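Local coordinates for protein HpcE (Thermus thermophilus, PDB 1WZO) that probably catalyses the isomerisation of 2-hydroxyhepta-2,4-diene-1,7-dioate, as a member of the fumarylacetoacetate hydrolase family, at residues L3-A8 and T36-F41. Residues are numbered along the deposited sequence; the frame is centred on the assembly and turned at random.
Sequences LARFLA and TWLLPF
R5 lays its aliphatic chain along the backbone of L39 and P40, CD lying 3.3 Å from P40 O. A bend at chi3 (64°) turns the guanidinium back, and NH1 donates to L39 O at 2.7 Å, that oxygen lying 7° out of the guanidinium plane. Arginine suits this spot because its long chain reaches a carbonyl no strand partner takes up across the contact, while L38 CD1 sits over one guanidinium face. Regular pairing is confined to the other end: L7 N bonds to T36 O (2.8 Å), T36 N to L7 O (2.9 Å), and L38 N to R5 O (3.0 Å). Beyond L38 a water accepts from R5 N and bridges to L38 O, and the chains close up again at A4 and P40, a proline with no N-H to pair. L38 lays CG and its CD1 branch over the F6-L7 peptide, CD1 4.0 Å from L7 N; the same flank meets L7 of a second subunit. On the opposite face the small A4 leaves room for W37, CZ3 approaching its CB at 4.1 Å. This is a short antiparallel beta ladder, adding 36-37 to strand 2-8, which also pairs with 11-18, among the N-terminal strands.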
ATOM      1  N   LEU B   3      10.710  -5.384 -18.186  1.00 24.08           N
ATOM      2  CA  LEU B   3      10.408  -5.825 -16.833  1.00 22.87           C
ATOM      3  C   LEU B   3       9.080  -6.573 -16.825  1.00 23.45           C
ATOM      4  O   LEU B   3       8.159  -6.237 -17.573  1.00 20.22           O
ATOM      5  CB  LEU B   3      10.354  -4.616 -15.892  1.00 22.88           C
ATOM      6  CG  LEU B   3      11.610  -3.738 -15.932  1.00 25.95           C
ATOM      7  CD1 LEU B   3      11.498  -2.609 -14.922  1.00 25.90           C
ATOM      8  CD2 LEU B   3      12.834  -4.592 -15.644  1.00 25.02           C
ATOM      9  N   ALA B   4       8.989  -7.596 -15.981  1.00 24.19           N
ATOM     10  CA  ALA B   4       7.774  -8.396 -15.883  1.00 23.60           C
ATOM     11  C   ALA B   4       7.588  -8.933 -14.473  1.00 25.64           C
ATOM     12  O   ALA B   4       8.541  -9.006 -13.694  1.00 25.79           O
ATOM     13  CB  ALA B   4       7.838  -9.551 -16.871  1.00 25.01           C
ATOM     14  N   ARG B   5       6.348  -9.283 -14.145  1.00 23.67           N
ATOM     15  CA  ARG B   5       6.022  -9.851 -12.844  1.00 23.98           C
ATOM     16  C   ARG B   5       5.254 -11.134 -13.116  1.00 24.07           C
ATOM     17  O   ARG B   5       4.408 -11.183 -14.008  1.00 23.67           O
ATOM     18  CB  ARG B   5       5.172  -8.879 -12.016  1.00 23.61           C
ATOM     19  CG  ARG B   5       5.957  -7.676 -11.521  1.00 22.74           C
ATOM     20  CD  ARG B   5       5.093  -6.678 -10.753  1.00 25.94           C
ATOM     21  NE  ARG B   5       4.521  -7.209  -9.516  1.00 23.92           N
ATOM     22  CZ  ARG B   5       3.257  -7.608  -9.373  1.00 25.60           C
ATOM     23  NH1 ARG B   5       2.412  -7.550 -10.393  1.00 22.84           N
ATOM     24  NH2 ARG B   5       2.826  -8.039  -8.195  1.00 24.08           N
ATOM     25  N   PHE B   6       5.564 -12.181 -12.365  1.00 22.45           N
ATOM     26  CA  PHE B   6       4.886 -13.451 -12.567  1.00 23.30           C
ATOM     27  C   PHE B   6       4.797 -14.247 -11.278  1.00 23.90           C
ATOM     28  O   PHE B   6       5.539 -14.000 -10.329  1.00 25.20           O
ATOM     29  CB  PHE B   6       5.604 -14.260 -13.653  1.00 24.06           C
ATOM     30  CG  PHE B   6       7.052 -14.534 -13.350  1.00 25.40           C
ATOM     31  CD1 PHE B   6       7.434 -15.701 -12.693  1.00 25.63           C
ATOM     32  CD2 PHE B   6       8.036 -13.616 -13.715  1.00 26.52           C
ATOM     33  CE1 PHE B   6       8.779 -15.953 -12.404  1.00 26.16           C
ATOM     34  CE2 PHE B   6       9.383 -13.856 -13.431  1.00 26.69           C
ATOM     35  CZ  PHE B   6       9.755 -15.028 -12.773  1.00 25.97           C
ATOM     36  N   LEU B   7       3.869 -15.195 -11.247  1.00 23.99           N
ATOM     37  CA  LEU B   7       3.661 -16.025 -10.073  1.00 24.53           C
ATOM     38  C   LEU B   7       4.139 -17.443 -10.381  1.00 24.22           C
ATOM     39  O   LEU B   7       3.797 -18.012 -11.415  1.00 25.47           O
ATOM     40  CB  LEU B   7       2.171 -16.021  -9.712  1.00 25.22           C
ATOM     41  CG  LEU B   7       1.706 -16.626  -8.386  1.00 29.10           C
ATOM     42  CD1 LEU B   7       2.379 -15.929  -7.215  1.00 29.19           C
ATOM     43  CD2 LEU B   7       0.192 -16.482  -8.291  1.00 29.16           C
ATOM     44  N   ALA B   8       4.942 -18.003  -9.484  1.00 23.85           N
ATOM     45  CA  ALA B   8       5.461 -19.352  -9.672  1.00 23.98           C
ATOM     46  C   ALA B   8       5.690 -20.031  -8.326  1.00 21.93           C
ATOM     47  O   ALA B   8       6.371 -19.489  -7.448  1.00 20.42           O
ATOM     48  CB  ALA B   8       6.763 -19.305 -10.465  1.00 23.35           C
ATOM     49  N   THR B  36       2.526 -17.944 -14.071  1.00 26.46           N
ATOM     50  CA  THR B  36       1.289 -17.202 -14.265  1.00 24.69           C
ATOM     51  C   THR B  36       1.667 -15.732 -14.382  1.00 21.26           C
ATOM     52  O   THR B  36       2.212 -15.153 -13.445  1.00 20.94           O
ATOM     53  CB  THR B  36       0.332 -17.387 -13.082  1.00 25.02           C
ATOM     54  OG1 THR B  36       0.004 -18.777 -12.955  1.00 27.41           O
ATOM     55  CG2 THR B  36      -0.945 -16.590 -13.302  1.00 24.60           C
ATOM     56  N   TRP B  37       1.396 -15.139 -15.539  1.00 21.45           N
ATOM     57  CA  TRP B  37       1.717 -13.732 -15.758  1.00 23.20           C
ATOM     58  C   TRP B  37       0.868 -12.831 -14.880  1.00 22.64           C
ATOM     59  O   TRP B  37      -0.298 -13.123 -14.612  1.00 21.97           O
ATOM     60  CB  TRP B  37       1.480 -13.333 -17.217  1.00 24.35           C
ATOM     61  CG  TRP B  37       2.411 -13.966 -18.195  1.00 27.58           C
ATOM     62  CD1 TRP B  37       2.270 -15.186 -18.806  1.00 29.41           C
ATOM     63  CD2 TRP B  37       3.631 -13.405 -18.697  1.00 27.13           C
ATOM     64  NE1 TRP B  37       3.324 -15.411 -19.659  1.00 28.75           N
ATOM     65  CE2 TRP B  37       4.175 -14.336 -19.612  1.00 27.79           C
ATOM     66  CE3 TRP B  37       4.315 -12.204 -18.465  1.00 23.74           C
ATOM     67  CZ2 TRP B  37       5.375 -14.103 -20.293  1.00 28.90           C
ATOM     68  CZ3 TRP B  37       5.510 -11.974 -19.146  1.00 27.69           C
ATOM     69  CH2 TRP B  37       6.025 -12.921 -20.049  1.00 25.73           C
ATOM     70  N   LEU B  38       1.469 -11.735 -14.433  1.00 20.94           N
ATOM     71  CA  LEU B  38       0.780 -10.753 -13.607  1.00 20.45           C
ATOM     72  C   LEU B  38       0.996  -9.412 -14.294  1.00 21.50           C
ATOM     73  O   LEU B  38       1.635  -9.345 -15.346  1.00 20.91           O
ATOM     74  CB  LEU B  38       1.392 -10.707 -12.205  1.00 19.18           C
ATOM     75  CG  LEU B  38       1.412 -12.004 -11.390  1.00 18.60           C
ATOM     76  CD1 LEU B  38       2.177 -11.776 -10.095  1.00 19.21           C
ATOM     77  CD2 LEU B  38      -0.012 -12.452 -11.090  1.00 19.96           C
ATOM     78  N   LEU B  39       0.455  -8.346 -13.712  1.00 19.73           N
ATOM     79  CA  LEU B  39       0.662  -7.017 -14.265  1.00 20.45           C
ATOM     80  C   LEU B  39       2.151  -6.724 -14.046  1.00 20.28           C
ATOM     81  O   LEU B  39       2.716  -7.097 -13.016  1.00 18.96           O
ATOM     82  CB  LEU B  39      -0.195  -5.989 -13.517  1.00 19.63           C
ATOM     83  CG  LEU B  39      -1.712  -6.151 -13.636  1.00 20.85           C
ATOM     84  CD1 LEU B  39      -2.411  -5.191 -12.666  1.00 21.47           C
ATOM     85  CD2 LEU B  39      -2.144  -5.874 -15.069  1.00 19.14           C
ATOM     86  N   PRO B  40       2.808  -6.069 -15.014  1.00 21.43           N
ATOM     87  CA  PRO B  40       4.235  -5.756 -14.875  1.00 21.98           C
ATOM     88  C   PRO B  40       4.572  -4.813 -13.721  1.00 22.03           C
ATOM     89  O   PRO B  40       5.729  -4.688 -13.334  1.00 21.78           O
ATOM     90  CB  PRO B  40       4.600  -5.176 -16.246  1.00 23.73           C
ATOM     91  CG  PRO B  40       3.303  -4.617 -16.745  1.00 23.41           C
ATOM     92  CD  PRO B  40       2.316  -5.685 -16.348  1.00 21.42           C
ATOM     93  N   PHE B  41       3.556  -4.156 -13.175  1.00 20.83           N
ATOM     94  CA  PHE B  41       3.736  -3.239 -12.055  1.00 19.99           C
ATOM     95  C   PHE B  41       2.346  -2.938 -11.513  1.00 19.76           C
ATOM     96  O   PHE B  41       1.346  -3.361 -12.095  1.00 20.50           O
ATOM     97  CB  PHE B  41       4.438  -1.949 -12.522  1.00 18.72           C
ATOM     98  CG  PHE B  41       3.640  -1.142 -13.515  1.00 18.93           C
ATOM     99  CD1 PHE B  41       2.773  -0.140 -13.083  1.00 16.28           C
ATOM    100  CD2 PHE B  41       3.719  -1.414 -14.878  1.00 16.70           C
ATOM    101  CE1 PHE B  41       1.994   0.577 -13.999  1.00 16.82           C
ATOM    102  CE2 PHE B  41       2.942  -0.703 -15.800  1.00 17.10           C
ATOM    103  CZ  PHE B  41       2.079   0.293 -15.357  1.00 15.83           C
TER
HETATM  104  O   HOH W   1       4.413  -8.888 -16.092  1.00 20.12           O